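Local coordinates for protein putative thioesterase (Escherichia coli, PDB 5UGZ) that probably hydrolyses thioester-bound intermediates, releasing them from the colibactin NRPS/PKS assembly line as a type II thioesterase, at residues P54-P57 / A58-T62. Numbering follows the deposited sequence.
Sequences PLEP and AGRGT
Arg-60 has Pro-57 CB over one face of its guanidinium, offset toward the rim, 3.7 Å from Arg-60 NE. The bend at chi2 brings Arg-60 CD to 3.2 Å from the carbonyl O of Pro-57, and chi3 (-45°) then swings NE toward Ala-58 O. Arg-60 NE gives a weak hydrogen bond, 3.3 Å, to Ala-58 O, which lies in the guanidinium plane at its edge. Farther out, NH1 makes a salt bridge with Asp-178 and a hydrogen bond to the Gly-34 carbonyl. This is the loop leaving strand 50-54, at one margin of the parallel sheet of an alpha/beta-hydrolase fold; Gly-59 and Arg-60 both face Arg-63, an arrangement that fits a G1 beta bulge. Glu-56 spans the turn. Its CG stands anti to the backbone N (chi1 -170°) and the chain bends at chi2, which carries the carboxylate across to Thr-62. Thr-62 OG1 comes in on the anti lone pair of Glu-56 OE1 at 3.1 Å. The backbone N of Thr-62, 2.9 Å from Glu-56 OE1, arrives instead from above the carboxylate, 62° out of its plane. OE2 accepts from the Ala-36 amide, so both oxygens are gripped and the carboxylate is unlikely to swivel. An alanine at Glu-56 would cost the Thr-62 amide and hydroxyl their shared acceptor and is likely to let the far limb of the turn drift. Gly-61, whose CA sits 3.6 Å from Glu-56 OE1, has the positive phi that suits glycine.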
loop_
_atom_site.group_PDB
_atom_site.type_symbol
_atom_site.label_atom_id
_atom_site.label_comp_id
_atom_site.label_asym_id
_atom_site.label_seq_id
_atom_site.Cartn_x
_atom_site.Cartn_y
_atom_site.Cartn_z
ATOM N N PRO A 54 -10.805 -0.494 -4.886
ATOM C CA PRO A 54 -9.884 -1.385 -4.175
ATOM C C PRO A 54 -9.372 -2.467 -5.105
ATOM O O PRO A 54 -10.129 -3.060 -5.867
ATOM C CB PRO A 54 -10.746 -1.966 -3.049
ATOM C CG PRO A 54 -11.923 -1.016 -2.917
ATOM C CD PRO A 54 -12.157 -0.490 -4.302
ATOM N N LEU A 55 -8.071 -2.714 -5.056
ATOM C CA LEU A 55 -7.450 -3.724 -5.906
ATOM C C LEU A 55 -7.143 -4.937 -5.050
ATOM O O LEU A 55 -6.430 -4.822 -4.048
ATOM C CB LEU A 55 -6.183 -3.194 -6.580
ATOM C CG LEU A 55 -6.393 -2.119 -7.657
ATOM C CD1 LEU A 55 -5.104 -1.794 -8.379
ATOM C CD2 LEU A 55 -7.483 -2.468 -8.654
ATOM N N GLU A 56 -7.701 -6.090 -5.434
ATOM C CA GLU A 56 -7.565 -7.309 -4.651
ATOM C C GLU A 56 -6.350 -8.098 -5.118
ATOM O O GLU A 56 -6.379 -8.650 -6.225
ATOM C CB GLU A 56 -8.817 -8.167 -4.770
ATOM C CG GLU A 56 -8.852 -9.337 -3.790
ATOM C CD GLU A 56 -9.275 -8.929 -2.389
ATOM O OE1 GLU A 56 -10.495 -8.852 -2.120
ATOM O OE2 GLU A 56 -8.388 -8.703 -1.548
ATOM N N PRO A 57 -5.289 -8.209 -4.306
ATOM C CA PRO A 57 -4.189 -9.128 -4.619
ATOM C C PRO A 57 -4.667 -10.569 -4.644
ATOM O O PRO A 57 -5.613 -10.933 -3.951
ATOM C CB PRO A 57 -3.204 -8.910 -3.464
ATOM C CG PRO A 57 -3.638 -7.671 -2.791
ATOM C CD PRO A 57 -5.095 -7.538 -3.014
ATOM N N ALA A 58 -3.975 -11.398 -5.423
ATOM C CA ALA A 58 -4.406 -12.768 -5.631
ATOM C C ALA A 58 -4.239 -13.592 -4.357
ATOM O O ALA A 58 -3.326 -13.369 -3.559
ATOM C CB ALA A 58 -3.612 -13.403 -6.773
ATOM N N GLY A 59 -5.146 -14.546 -4.168
ATOM C CA GLY A 59 -5.057 -15.502 -3.082
ATOM C C GLY A 59 -5.589 -15.050 -1.740
ATOM O O GLY A 59 -5.266 -15.673 -0.726
ATOM N N ARG A 60 -6.372 -13.978 -1.686
ATOM C CA ARG A 60 -7.068 -13.630 -0.454
ATOM C C ARG A 60 -8.307 -12.832 -0.832
ATOM O O ARG A 60 -8.474 -12.431 -1.985
ATOM C CB ARG A 60 -6.137 -12.891 0.522
ATOM C CG ARG A 60 -6.122 -11.358 0.443
ATOM C CD ARG A 60 -5.335 -10.823 -0.730
ATOM N NE ARG A 60 -4.042 -11.474 -0.935
ATOM C CZ ARG A 60 -2.916 -11.172 -0.296
ATOM N NH1 ARG A 60 -2.899 -10.234 0.634
ATOM N NH2 ARG A 60 -1.794 -11.822 -0.602
ATOM N N GLY A 61 -9.202 -12.640 0.138
ATOM C CA GLY A 61 -10.385 -11.833 -0.114
ATOM C C GLY A 61 -11.240 -12.400 -1.231
ATOM O O GLY A 61 -11.495 -13.599 -1.302
ATOM N N THR A 62 -11.696 -11.520 -2.122
ATOM C CA THR A 62 -12.540 -11.951 -3.227
ATOM C C THR A 62 -11.779 -12.779 -4.252
ATOM O O THR A 62 -12.402 -13.381 -5.135
ATOM C CB THR A 62 -13.176 -10.744 -3.918
ATOM O OG1 THR A 62 -12.152 -9.905 -4.466
ATOM C CG2 THR A 62 -13.990 -9.940 -2.933
#